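Local coordinates for sulfur carrier protein ThiS adenylyltransferase (Escherichia coli, PDB 1ZUD) that catalyses the ATP-dependent adenylation of the C-terminal glycine carboxylate of the sulfur carrier protein ThiS during thiamin biosynthesis, at residues C[32-37]-C[105-110]; C[119-124]-C[206-211]; C[134-139]-C[144-149]; C[157-162]-C[172-177]; C[218-223]-C[229-234]. All coordinates share one frame; numbering follows the deposited sequence. Where two conformers were deposited one is given.

Contact 1: residues C[32-37]-C[105-110]; sequences LIIGLG and QRLTGE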
# COMPACT_ATOMS: atom_id res chain seq x y z
N LEU C 32 -19.90 4.57 -0.96
CA LEU C 32 -19.80 5.91 -1.53
C LEU C 32 -18.32 6.32 -1.49
O LEU C 32 -17.69 6.38 -0.41
CB LEU C 32 -20.64 6.94 -0.73
CG LEU C 32 -20.46 8.45 -1.01
CD1 LEU C 32 -20.93 8.86 -2.46
CD2 LEU C 32 -21.23 9.21 0.05
N ILE C 33 -17.77 6.62 -2.68
CA ILE C 33 -16.39 7.10 -2.79
C ILE C 33 -16.46 8.61 -3.11
O ILE C 33 -16.96 9.04 -4.17
CB ILE C 33 -15.59 6.36 -3.92
CG1 ILE C 33 -15.57 4.83 -3.61
CG2 ILE C 33 -14.12 6.95 -4.00
CD1 ILE C 33 -15.05 3.93 -4.81
N ILE C 34 -16.00 9.43 -2.18
CA ILE C 34 -16.02 10.87 -2.40
C ILE C 34 -14.61 11.33 -2.79
O ILE C 34 -13.71 11.31 -1.97
CB ILE C 34 -16.49 11.59 -1.14
CG1 ILE C 34 -17.83 10.97 -0.71
CG2 ILE C 34 -16.73 13.05 -1.45
CD1 ILE C 34 -18.29 11.53 0.66
N GLY C 35 -14.43 11.73 -4.06
CA GLY C 35 -13.11 12.12 -4.55
C GLY C 35 -12.61 11.05 -5.51
O GLY C 35 -12.45 9.91 -5.14
N LEU C 36 -12.42 11.41 -6.77
CA LEU C 36 -11.95 10.44 -7.77
C LEU C 36 -10.55 10.82 -8.27
O LEU C 36 -10.29 10.95 -9.49
CB LEU C 36 -12.94 10.35 -8.93
CG LEU C 36 -14.31 9.78 -8.51
CD1 LEU C 36 -15.36 9.85 -9.67
CD2 LEU C 36 -14.08 8.34 -8.02
N GLY C 37 -9.65 10.97 -7.30
CA GLY C 37 -8.27 11.37 -7.57
C GLY C 37 -7.26 10.28 -7.32
O GLY C 37 -7.50 9.13 -7.66
N GLN C 105 -20.46 16.23 -8.75
CA GLN C 105 -20.74 17.35 -7.92
C GLN C 105 -19.84 17.34 -6.69
O GLN C 105 -19.13 16.34 -6.43
CB GLN C 105 -22.26 17.35 -7.58
CG GLN C 105 -22.66 16.26 -6.62
CD GLN C 105 -24.15 16.22 -6.34
OE1 GLN C 105 -24.88 15.44 -6.95
NE2 GLN C 105 -24.61 17.05 -5.40
N ARG C 106 -19.81 18.47 -5.99
CA ARG C 106 -19.03 18.64 -4.76
C ARG C 106 -20.14 18.40 -3.76
O ARG C 106 -20.98 19.27 -3.54
CB ARG C 106 -18.49 20.07 -4.61
CG ARG C 106 -17.68 20.31 -3.31
CD ARG C 106 -17.06 21.71 -3.28
NE ARG C 106 -16.33 22.02 -2.05
CZ ARG C 106 -16.89 22.34 -0.88
NH1 ARG C 106 -18.22 22.40 -0.76
NH2 ARG C 106 -16.12 22.61 0.17
N LEU C 107 -20.15 17.20 -3.20
CA LEU C 107 -21.21 16.80 -2.30
C LEU C 107 -21.17 17.60 -1.06
O LEU C 107 -20.15 17.61 -0.37
CB LEU C 107 -21.06 15.33 -1.91
CG LEU C 107 -21.50 14.26 -2.89
CD1 LEU C 107 -21.23 12.86 -2.29
CD2 LEU C 107 -23.01 14.44 -3.18
N THR C 108 -22.28 18.24 -0.75
CA THR C 108 -22.36 19.01 0.46
C THR C 108 -23.83 19.12 0.90
O THR C 108 -24.77 18.86 0.12
CB THR C 108 -21.75 20.44 0.24
OG1 THR C 108 -21.77 21.16 1.48
CG2 THR C 108 -22.56 21.24 -0.81
N GLY C 109 -24.02 19.51 2.15
CA GLY C 109 -25.36 19.68 2.67
C GLY C 109 -26.28 18.50 2.48
O GLY C 109 -25.91 17.34 2.75
N GLU C 110 -27.48 18.79 1.98
CA GLU C 110 -28.49 17.77 1.79
C GLU C 110 -28.10 16.63 0.83
O GLU C 110 -28.43 15.48 1.07
CB GLU C 110 -29.76 18.46 1.30
CG GLU C 110 -30.88 17.55 0.89
CD GLU C 110 -31.88 18.27 -0.00
OE1 GLU C 110 -31.64 18.33 -1.23
OE2 GLU C 110 -32.88 18.80 0.53

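Contact 2: residues C[119-124]-C[206-211]; sequences ADVVLD and IKLLSG. With NA (sodium ion), chain J.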
# COMPACT_ATOMS: atom_id res chain seq x y z
N ALA C 119 -25.30 4.89 1.65
CA ALA C 119 -24.09 4.03 1.63
C ALA C 119 -23.93 3.18 2.90
O ALA C 119 -24.32 3.61 4.00
CB ALA C 119 -22.81 4.90 1.45
N ASP C 120 -23.38 1.98 2.74
CA ASP C 120 -23.05 1.15 3.93
C ASP C 120 -21.73 1.62 4.51
O ASP C 120 -21.42 1.44 5.72
CB ASP C 120 -22.94 -0.30 3.54
CG ASP C 120 -24.27 -0.86 3.09
OD1 ASP C 120 -25.21 -0.82 3.92
OD2 ASP C 120 -24.40 -1.32 1.93
N VAL C 121 -20.91 2.20 3.66
CA VAL C 121 -19.61 2.72 4.15
C VAL C 121 -19.17 3.83 3.22
O VAL C 121 -19.43 3.78 2.01
CB VAL C 121 -18.49 1.62 4.21
CG1 VAL C 121 -18.28 0.98 2.84
CG2 VAL C 121 -17.17 2.25 4.65
N VAL C 122 -18.49 4.82 3.78
CA VAL C 122 -18.05 5.95 2.96
C VAL C 122 -16.51 5.99 2.87
O VAL C 122 -15.81 5.78 3.89
CB VAL C 122 -18.58 7.28 3.59
CG1 VAL C 122 -17.99 8.54 2.83
CG2 VAL C 122 -20.10 7.29 3.58
N LEU C 123 -15.99 6.22 1.67
CA LEU C 123 -14.53 6.40 1.54
C LEU C 123 -14.30 7.87 1.28
O LEU C 123 -14.81 8.44 0.27
CB LEU C 123 -13.91 5.61 0.39
CG LEU C 123 -13.95 4.10 0.23
CD1 LEU C 123 -12.64 3.57 -0.42
CD2 LEU C 123 -14.21 3.48 1.54
N ASP C 124 -13.60 8.52 2.21
CA ASP C 124 -13.24 9.94 2.06
C ASP C 124 -11.89 9.99 1.30
O ASP C 124 -10.85 9.69 1.85
CB ASP C 124 -13.09 10.63 3.41
CG ASP C 124 -12.38 12.00 3.32
OD1 ASP C 124 -12.29 12.60 2.22
OD2 ASP C 124 -11.91 12.47 4.38
N ILE C 206 -13.56 -3.79 2.10
CA ILE C 206 -13.92 -5.17 1.85
C ILE C 206 -14.01 -5.93 3.15
O ILE C 206 -14.92 -6.74 3.32
CB ILE C 206 -12.86 -5.83 0.93
CG1 ILE C 206 -12.97 -5.15 -0.45
CG2 ILE C 206 -13.11 -7.33 0.79
CD1 ILE C 206 -11.76 -5.36 -1.34
N LYS C 207 -13.09 -5.67 4.06
CA LYS C 207 -13.12 -6.34 5.36
C LYS C 207 -14.37 -5.93 6.14
O LYS C 207 -15.05 -6.79 6.75
CB LYS C 207 -11.85 -6.03 6.19
CG LYS C 207 -10.59 -6.73 5.62
CD LYS C 207 -9.36 -6.55 6.53
CE LYS C 207 -9.00 -5.07 6.64
NZ LYS C 207 -7.82 -4.89 7.53
N LEU C 208 -14.68 -4.63 6.11
CA LEU C 208 -15.83 -4.17 6.86
C LEU C 208 -17.12 -4.73 6.28
O LEU C 208 -17.99 -5.20 7.02
CB LEU C 208 -15.92 -2.65 6.86
CG LEU C 208 -17.32 -2.15 7.25
CD1 LEU C 208 -17.49 -2.19 8.76
CD2 LEU C 208 -17.48 -0.76 6.75
N LEU C 209 -17.26 -4.70 4.94
CA LEU C 209 -18.46 -5.19 4.32
C LEU C 209 -18.60 -6.71 4.37
O LEU C 209 -19.71 -7.23 4.40
CB LEU C 209 -18.54 -4.71 2.87
CG LEU C 209 -18.58 -3.16 2.73
CD1 LEU C 209 -18.34 -2.79 1.26
CD2 LEU C 209 -19.88 -2.63 3.22
N SER C 210 -17.50 -7.44 4.39
CA SER C 210 -17.69 -8.89 4.40
C SER C 210 -17.72 -9.42 5.83
O SER C 210 -17.94 -10.58 6.05
CB SER C 210 -16.58 -9.56 3.58
OG SER C 210 -15.33 -9.29 4.15
N GLY C 211 -17.50 -8.56 6.81
CA GLY C 211 -17.55 -9.01 8.18
C GLY C 211 -16.29 -9.66 8.70
O GLY C 211 -16.37 -10.51 9.56
NA NA J . -25.40 5.14 5.52
O HOH W 1 -25.94 3.00 6.49
O HOH W 2 -27.10 5.91 7.22

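Contact 3: residues C[134-139]-C[144-149]; sequences EINAAC and TPLITA. With NA (sodium ion), chain J.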
# COMPACT_ATOMS: atom_id res chain seq x y z
N GLU C 134 -16.84 18.02 6.85
CA GLU C 134 -18.27 17.91 6.54
C GLU C 134 -18.67 16.44 6.39
O GLU C 134 -19.74 16.03 6.83
CB GLU C 134 -18.66 18.72 5.25
CG GLU C 134 -20.10 19.31 5.38
CD GLU C 134 -20.82 19.69 4.06
OE1 GLU C 134 -20.16 20.11 3.09
OE2 GLU C 134 -22.07 19.60 4.01
N ILE C 135 -17.83 15.63 5.74
CA ILE C 135 -18.11 14.22 5.55
C ILE C 135 -18.14 13.46 6.89
O ILE C 135 -19.01 12.62 7.11
CB ILE C 135 -17.03 13.57 4.61
CG1 ILE C 135 -17.20 14.13 3.17
CG2 ILE C 135 -17.18 12.05 4.57
CD1 ILE C 135 -15.88 13.88 2.27
N ASN C 136 -17.17 13.76 7.74
CA ASN C 136 -17.08 13.15 9.04
C ASN C 136 -18.34 13.47 9.86
O ASN C 136 -18.91 12.59 10.52
CB ASN C 136 -15.85 13.66 9.78
CG ASN C 136 -15.81 13.20 11.25
OD1 ASN C 136 -15.57 12.04 11.53
ND2 ASN C 136 -16.08 14.12 12.19
N ALA C 137 -18.77 14.73 9.81
CA ALA C 137 -19.97 15.16 10.58
C ALA C 137 -21.20 14.39 10.08
O ALA C 137 -22.03 13.95 10.86
CB ALA C 137 -20.19 16.67 10.42
N ALA C 138 -21.31 14.22 8.76
CA ALA C 138 -22.45 13.48 8.21
C ALA C 138 -22.39 12.00 8.58
O ALA C 138 -23.42 11.42 8.91
CB ALA C 138 -22.50 13.61 6.64
N CYS C 139 -21.20 11.39 8.49
CA CYS C 139 -21.09 9.98 8.83
C CYS C 139 -21.45 9.73 10.30
O CYS C 139 -22.14 8.75 10.60
CB CYS C 139 -19.64 9.48 8.55
SG CYS C 139 -19.40 9.36 6.70
N THR C 144 -22.72 5.98 9.91
CA THR C 144 -22.19 5.23 8.76
C THR C 144 -20.66 5.21 8.90
O THR C 144 -20.06 6.25 9.12
CB THR C 144 -22.61 5.94 7.44
OG1 THR C 144 -24.06 5.96 7.36
CG2 THR C 144 -22.01 5.26 6.18
N PRO C 145 -20.04 4.01 8.82
CA PRO C 145 -18.60 3.86 8.92
C PRO C 145 -17.90 4.75 7.90
O PRO C 145 -18.38 4.91 6.77
CB PRO C 145 -18.37 2.36 8.61
CG PRO C 145 -19.66 1.71 8.85
CD PRO C 145 -20.74 2.72 8.61
N LEU C 146 -16.76 5.29 8.29
CA LEU C 146 -16.00 6.18 7.42
C LEU C 146 -14.52 5.71 7.33
O LEU C 146 -13.84 5.50 8.35
CB LEU C 146 -16.10 7.66 7.94
CG LEU C 146 -15.18 8.71 7.28
CD1 LEU C 146 -15.52 8.85 5.80
CD2 LEU C 146 -15.34 10.06 7.95
N ILE C 147 -14.04 5.51 6.11
CA ILE C 147 -12.64 5.10 5.93
C ILE C 147 -11.99 6.28 5.26
O ILE C 147 -12.31 6.63 4.12
CB ILE C 147 -12.55 3.80 5.06
CG1 ILE C 147 -13.27 2.67 5.79
CG2 ILE C 147 -11.08 3.42 4.83
CD1 ILE C 147 -13.54 1.38 4.95
N THR C 148 -11.04 6.89 5.94
CA THR C 148 -10.44 8.08 5.39
C THR C 148 -8.96 7.97 5.21
O THR C 148 -8.28 7.37 6.03
CB THR C 148 -10.77 9.35 6.31
OG1 THR C 148 -10.14 10.53 5.78
CG2 THR C 148 -10.23 9.14 7.76
N ALA C 149 -8.43 8.60 4.17
CA ALA C 149 -6.98 8.55 3.95
C ALA C 149 -6.51 9.82 3.26
O ALA C 149 -7.31 10.55 2.72
CB ALA C 149 -6.61 7.31 3.10
NA NA J . -25.40 5.14 5.52
O HOH W 1 -25.94 3.00 6.49
O HOH W 2 -27.10 5.91 7.22

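Contact 4: residues C[157-162]-C[172-177]; sequences QLMVLT and CLWPDN. With ZN (zinc ion), chain H.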
# COMPACT_ATOMS: atom_id res chain seq x y z
N GLN C 157 -1.64 8.93 5.46
CA GLN C 157 -2.36 8.76 6.72
C GLN C 157 -3.64 8.02 6.42
O GLN C 157 -4.28 8.30 5.42
CB GLN C 157 -2.70 10.15 7.35
CG GLN C 157 -1.43 11.00 7.57
CD GLN C 157 -1.67 12.38 8.25
OE1 GLN C 157 -2.77 12.91 8.20
NE2 GLN C 157 -0.62 12.95 8.84
N LEU C 158 -4.02 7.08 7.28
CA LEU C 158 -5.25 6.33 7.06
C LEU C 158 -5.93 5.98 8.44
O LEU C 158 -5.23 5.69 9.40
CB LEU C 158 -4.89 5.02 6.34
CG LEU C 158 -5.92 3.90 6.33
CD1 LEU C 158 -7.05 4.30 5.42
CD2 LEU C 158 -5.25 2.59 5.82
N MET C 159 -7.26 6.03 8.50
CA MET C 159 -7.99 5.63 9.72
C MET C 159 -9.32 5.06 9.32
O MET C 159 -9.97 5.58 8.38
CB MET C 159 -8.37 6.83 10.62
CG MET C 159 -7.43 7.92 10.74
SD MET C 159 -8.33 9.13 11.77
CE MET C 159 -8.40 10.43 10.63
N VAL C 160 -9.77 4.05 10.06
CA VAL C 160 -11.11 3.45 9.87
C VAL C 160 -11.96 3.87 11.10
O VAL C 160 -11.62 3.51 12.26
CB VAL C 160 -11.07 1.92 9.82
CG1 VAL C 160 -12.50 1.42 9.62
CG2 VAL C 160 -10.14 1.43 8.63
N LEU C 161 -13.01 4.65 10.88
CA LEU C 161 -13.82 5.14 12.01
C LEU C 161 -15.20 4.54 11.89
O LEU C 161 -15.91 4.68 10.86
CB LEU C 161 -13.93 6.66 11.97
CG LEU C 161 -12.66 7.42 11.76
CD1 LEU C 161 -13.00 8.86 11.32
CD2 LEU C 161 -11.87 7.40 13.02
N THR C 162 -15.58 3.79 12.91
CA THR C 162 -16.90 3.12 12.85
C THR C 162 -17.74 3.40 14.09
O THR C 162 -17.20 3.69 15.14
CB THR C 162 -16.75 1.58 12.78
OG1 THR C 162 -16.09 1.11 13.98
CG2 THR C 162 -15.87 1.17 11.58
N CYS C 172 -12.20 14.52 16.40
CA CYS C 172 -11.53 14.37 17.72
C CYS C 172 -10.02 14.51 17.55
O CYS C 172 -9.30 15.00 18.43
CB CYS C 172 -11.76 12.99 18.37
SG CYS C 172 -13.48 12.64 18.89
N LEU C 173 -9.52 14.08 16.40
CA LEU C 173 -8.09 14.13 16.11
C LEU C 173 -7.64 15.48 15.54
O LEU C 173 -6.57 15.98 15.88
CB LEU C 173 -7.76 13.01 15.08
CG LEU C 173 -6.34 12.94 14.53
CD1 LEU C 173 -5.37 12.74 15.70
CD2 LEU C 173 -6.22 11.74 13.52
N TRP C 174 -8.43 16.00 14.59
CA TRP C 174 -8.16 17.25 13.91
C TRP C 174 -9.26 18.27 14.19
O TRP C 174 -10.38 18.22 13.60
CB TRP C 174 -8.10 17.02 12.37
CG TRP C 174 -7.05 15.99 11.96
CD1 TRP C 174 -7.27 14.82 11.28
CD2 TRP C 174 -5.63 16.04 12.21
NE1 TRP C 174 -6.09 14.15 11.11
CE2 TRP C 174 -5.07 14.86 11.66
CE3 TRP C 174 -4.78 16.97 12.85
CZ2 TRP C 174 -3.70 14.58 11.73
CZ3 TRP C 174 -3.41 16.70 12.91
CH2 TRP C 174 -2.88 15.51 12.35
N PRO C 175 -8.97 19.22 15.08
CA PRO C 175 -10.01 20.22 15.36
C PRO C 175 -10.01 21.25 14.22
O PRO C 175 -10.98 21.95 14.01
CB PRO C 175 -9.56 20.85 16.69
CG PRO C 175 -8.66 19.79 17.35
CD PRO C 175 -7.94 19.17 16.14
N ASP C 176 -8.92 21.32 13.46
CA ASP C 176 -8.77 22.32 12.38
C ASP C 176 -9.73 22.21 11.21
O ASP C 176 -10.04 21.10 10.75
CB ASP C 176 -7.34 22.28 11.80
CG ASP C 176 -6.29 21.95 12.85
OD1 ASP C 176 -5.63 22.87 13.37
OD2 ASP C 176 -6.14 20.74 13.16
N ASN C 177 -10.14 23.36 10.68
CA ASN C 177 -11.03 23.38 9.53
C ASN C 177 -10.27 23.78 8.25
O ASN C 177 -10.87 23.86 7.17
CB ASN C 177 -12.18 24.36 9.77
CG ASN C 177 -13.44 23.98 9.04
OD1 ASN C 177 -14.44 23.59 9.66
ND2 ASN C 177 -13.41 24.07 7.71
ZN ZN H . -15.31 13.32 17.67
O HOH W 3 -5.37 12.31 8.79

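Contact 5: residues C[218-223]-C[229-234]; sequences ELRLFD and WRSLAL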
# COMPACT_ATOMS: atom_id res chain seq x y z
N GLU C 218 -7.65 3.30 14.70
CA GLU C 218 -6.21 3.29 14.70
C GLU C 218 -5.74 4.25 13.59
O GLU C 218 -6.23 4.15 12.48
CB GLU C 218 -5.87 1.86 14.35
CG GLU C 218 -4.52 1.34 14.55
CD GLU C 218 -4.54 -0.17 14.26
OE1 GLU C 218 -4.93 -0.57 13.12
OE2 GLU C 218 -4.17 -0.95 15.17
N LEU C 219 -4.81 5.17 13.87
CA LEU C 219 -4.31 6.04 12.82
C LEU C 219 -3.04 5.35 12.28
O LEU C 219 -2.15 4.99 13.05
CB LEU C 219 -3.98 7.44 13.38
CG LEU C 219 -3.25 8.36 12.40
CD1 LEU C 219 -4.20 8.69 11.24
CD2 LEU C 219 -2.77 9.65 13.12
N ARG C 220 -3.01 5.06 10.97
CA ARG C 220 -1.87 4.41 10.35
C ARG C 220 -1.10 5.45 9.52
O ARG C 220 -1.67 6.13 8.68
CB ARG C 220 -2.38 3.23 9.53
CG ARG C 220 -2.92 2.14 10.46
CD ARG C 220 -3.98 1.25 9.81
NE ARG C 220 -3.45 0.56 8.62
CZ ARG C 220 -4.19 -0.18 7.79
NH1 ARG C 220 -5.51 -0.34 8.01
NH2 ARG C 220 -3.63 -0.72 6.71
N LEU C 221 0.18 5.60 9.79
CA LEU C 221 0.99 6.62 9.12
C LEU C 221 2.08 5.92 8.30
O LEU C 221 2.74 4.99 8.76
CB LEU C 221 1.65 7.57 10.15
CG LEU C 221 0.67 8.20 11.19
CD1 LEU C 221 1.48 9.01 12.24
CD2 LEU C 221 -0.34 9.13 10.54
N PHE C 222 2.24 6.39 7.08
CA PHE C 222 3.23 5.77 6.19
C PHE C 222 4.28 6.80 5.78
O PHE C 222 3.94 7.90 5.37
CB PHE C 222 2.48 5.22 4.93
CG PHE C 222 3.40 4.60 3.88
CD1 PHE C 222 4.36 3.66 4.25
CD2 PHE C 222 3.28 4.93 2.55
CE1 PHE C 222 5.21 3.04 3.32
CE2 PHE C 222 4.12 4.32 1.56
CZ PHE C 222 5.07 3.39 1.95
N ASP C 223 5.56 6.46 5.89
CA ASP C 223 6.64 7.33 5.37
C ASP C 223 7.20 6.48 4.16
O ASP C 223 7.92 5.52 4.37
CB ASP C 223 7.74 7.55 6.42
CG ASP C 223 8.92 8.39 5.88
OD1 ASP C 223 9.14 8.45 4.63
OD2 ASP C 223 9.64 8.96 6.72
N TRP C 229 5.93 2.13 8.62
CA TRP C 229 4.55 2.37 9.01
C TRP C 229 4.51 2.47 10.55
O TRP C 229 5.33 1.85 11.22
CB TRP C 229 3.65 1.18 8.66
CG TRP C 229 3.33 1.11 7.22
CD1 TRP C 229 4.03 0.47 6.26
CD2 TRP C 229 2.18 1.67 6.60
NE1 TRP C 229 3.37 0.56 5.06
CE2 TRP C 229 2.23 1.30 5.24
CE3 TRP C 229 1.10 2.44 7.06
CZ2 TRP C 229 1.24 1.69 4.31
CZ3 TRP C 229 0.12 2.82 6.13
CH2 TRP C 229 0.21 2.43 4.76
N ARG C 230 3.60 3.26 11.08
CA ARG C 230 3.41 3.22 12.55
C ARG C 230 1.90 3.29 12.74
O ARG C 230 1.21 3.84 11.89
CB ARG C 230 4.14 4.35 13.26
CG ARG C 230 3.67 5.68 13.01
CD ARG C 230 4.92 6.58 12.96
NE ARG C 230 5.77 6.30 14.09
CZ ARG C 230 6.99 6.78 14.27
NH1 ARG C 230 7.55 7.60 13.38
NH2 ARG C 230 7.64 6.46 15.37
N SER C 231 1.40 2.69 13.83
CA SER C 231 -0.02 2.65 14.13
C SER C 231 -0.20 3.33 15.46
O SER C 231 0.47 2.96 16.44
CB SER C 231 -0.52 1.20 14.25
OG SER C 231 -0.62 0.60 12.96
N LEU C 232 -1.11 4.30 15.51
CA LEU C 232 -1.36 5.04 16.77
C LEU C 232 -2.82 4.82 17.17
O LEU C 232 -3.71 4.85 16.32
CB LEU C 232 -1.09 6.53 16.56
CG LEU C 232 0.31 6.80 15.98
CD1 LEU C 232 0.41 8.29 15.58
CD2 LEU C 232 1.40 6.42 17.06
N ALA C 233 -3.06 4.59 18.46
CA ALA C 233 -4.44 4.37 18.91
C ALA C 233 -5.11 5.72 18.98
O ALA C 233 -4.58 6.63 19.64
CB ALA C 233 -4.42 3.70 20.34
N LEU C 234 -6.27 5.87 18.32
CA LEU C 234 -7.00 7.11 18.34
C LEU C 234 -7.65 7.27 19.75
O LEU C 234 -7.70 6.30 20.52
CB LEU C 234 -8.11 7.10 17.27
CG LEU C 234 -7.54 7.22 15.82
CD1 LEU C 234 -8.62 6.97 14.79
CD2 LEU C 234 -6.95 8.62 15.66
O HOH W 4 -2.37 -1.22 12.42

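Contact 1: residues C[32-37]-C[105-110]
L107 pushes its CD1 methyl against L32 and I34 of strand 30-34, the strand that runs into the glycine-rich turn of a Rossmann-type nucleotide-binding fold. The tight part of the contact is this one methyl and its two neighbours. L32 and L107 reach toward each other tip to tip, CD1 to CD1 at 4.0 Å, while the side chain of I34 crosses that of L107 at about a right angle. With CG anti to its carbonyl carbon (chi1 -78°), L107 extends its branch toward the strand. Apolar, branched residues suit these buried places, and L112 and A115 of helix 109-118 and V56 and A58 of strand 54-58 pack around them. L107 is also an ATP-binding residue, consistent with this packing lying beside the nucleotide site.

The other side is looser. R106 starts away from the strand and is exposed, though its side chain touches D60 and T131. Where strand 30-34 ends, G35 has backbone angles (phi 109°, psi 116°) at which a side chain would strike the carbonyl O of I34, hence glycine. L36 N beyond it bonds to OD1 of D59, another ATP-binding residue. The second leg of the grip on L107 is slightly longer than the first: its CD1 lies 4.2 Å from I34 CG1.

Contact 2: residues C[119-124]-C[206-211]
The carbonyl O of I206 is gripped twice near the end of helix 191-210, by S210 N at 2.9 Å and, in the serine conformer described here, by S210 OG at 2.7 Å. The two donors come from opposite faces of the carbonyl plane. A serine suits this last turn because its hydroxyl can fold back onto the helix, and G211 follows, leaving helical angles with a positive phi (83°), which favours glycine. Two successive leucines of the same helix, L208 and L209, meet strand 121-124. V121 and L208 slide past each other in opposite directions, V121 CB 3.6 Å from CD2 of the modelled L208 conformer. L209 packs beside it: its CD2 lies on V121 CG1 at 4.0 Å and on D120 CB at 3.9 Å. V121 holds CG1 between its backbone N and carbonyl carbon (chi1 58°), which presents that methyl to L209. An alanine at L209 would take away both methyls and would probably leave V121 CG1 and the CB of D120 without the cover L209 gives them. The carboxylate of D120 has another task, with OD2 accepting from Q30 N. Before the strand, A119 O binds a sodium ion at 2.4 Å, alongside V116 O, A117 O, T144 OG1 and two waters. Such helix-on-strand packing, with branched aliphatic residues between, covers one face of the sheet, here on its parallel strand 121-124, in a Rossmann-type domain.

Contact 3: residues C[134-139]-C[144-149]
L146 lies under helix 129-141 and overlaps three of its residues. CD1 meets I135 CG2 at 3.8 Å, the two side chains crossing at about a right angle, while CD2 sits against N136 CA at 3.7 Å. The thiol of C139 packs on L146 CB, with SG 3.9 Å away. With CG anti to the backbone N (chi1 171°), the leucine branch points up at the helix, where CD1 and CD2 diverge; the short C139 side chain fits between helix and strand, over L146 CB. A glycine in place of L146 would probably open a gap beneath I135 and N136 and take away one of the apolar groups packed on the C139 thiol. N136 OD1, also near L146 CD2, accepts from Y170 N beside the zinc-binding C169. Across the short connection after the helix, T144 N donates to C139 O at 2.9 Å in a nearly straight bond (168°). The threonine hydroxyl OG1 binds the sodium ion at 2.4 Å and is also hydrogen-bonded to L142 O. Helix and strand run almost antiparallel, at 164°, with their axes 9.9 Å apart: the second half of a beta-alpha-beta crossover, in which helix 129-141 links the parallel neighbours 121-124 and 146-152.

Contact 4: residues C[157-162]-C[172-177]
The amide of Q157 and the indole of W174 are turned almost alike, their planes 6° apart, yet they meet obliquely, with Q157 OE1 4.0 Å from W174 CZ2. One face of the indole carries L173, whose CG stands 3.6 Å above the ring plane and is offset toward the rim; the ring of Y170 also meets the indole, planes at about 55°. A water joins the two polar groups, giving a hydrogen to Q157 OE1 at 2.7 Å and accepting that of W174 NE1 at 3.0 Å, so the indole N-H is satisfied although buried. Both ends of the glutamine amide are used by ThiS as well: NE2 donates to Q61 O and OE1 accepts from I63 N of the ThiS chain. Strand 155-161 belongs to the central sheet, and the short helix 170-173 facing it carries C172, whose SG binds the zinc ion at 2.3 Å in a four-cysteine site completed by C169, C240 and C243. Between sheet and zinc site, M159 crosses L173 obliquely. The methionine bends at its thioether (chi3 -118°), which brings both SD and CE to L173 CD2. SD and CE each lie 3.8 Å from that methyl, a flexible thioether fitting round a branched leucine.

Contact 5: residues C[218-223]-C[229-234]
L219 and L232 face each other as a hydrogen-bonded antiparallel pair, and so do L221 and R230; between them they satisfy four N-H groups and four carbonyls of the hairpin. L219 N gives to L232 O at 2.7 Å and L232 N returns a bond to L219 O at 2.8 Å. L221 N to R230 O, 2.9 Å long, is nearly straight (173°), while R230 N to L221 O is the longest at 3.0 Å and more bent.

A water bridges S231 OG, at 2.6 Å, and, weakly, E218 OE1. R220 NH1 forms a salt bridge with E204, and R230 NH2 one with D7 of the ThiS chain. The carboxylate OD1 of D223 accepts from K225 N and S226 N in the turn.

Alternation puts E218, R220, F222, W229 and S231 on one face and L219, L221, R230 and L232 on the other, where leucines suit the apolar packing: L221 CD1 touches L232 CD1 at 3.6 Å. F222 CG, anti to its backbone N (chi1 178°), sets the ring over the W229 indole. The ring and the indole's five-membered ring form an offset stack, planes at 22°, and F222 CB adds a CH-pi contact 3.5 Å above the centroid of the W229 six-membered ring.

W229 stacks on W229 of the second subunit, and A233 bonds by its backbone to ThiS. Within the chain, R220, F222 and W229 press on helix 191-210, L219 and L234 on helix 170-173, and strand 218-223 pairs with strand 155-161.

Overall arrangement
From the N terminus, contact 1 comes first, closing the long loop from strand 30-34, through two further strands, to the residues that lead into helix 109-118. Contact 2 opens next and spans the chain from strand 121-124 to the end of helix 191-210. Contacts 3 and 4 nest inside that span, one after the other: contact 3 ties helix 129-141 to strand 146-152, and contact 4 ties strand 155-161 to the zinc-bearing helix 170-173. Contact 5, a beta hairpin, follows in series. None of the loops cross. All five reach one sheet, where strands 30-34, 121-124, 146-152, 155-161, 218-223 and 228-233 lie side by side in that order.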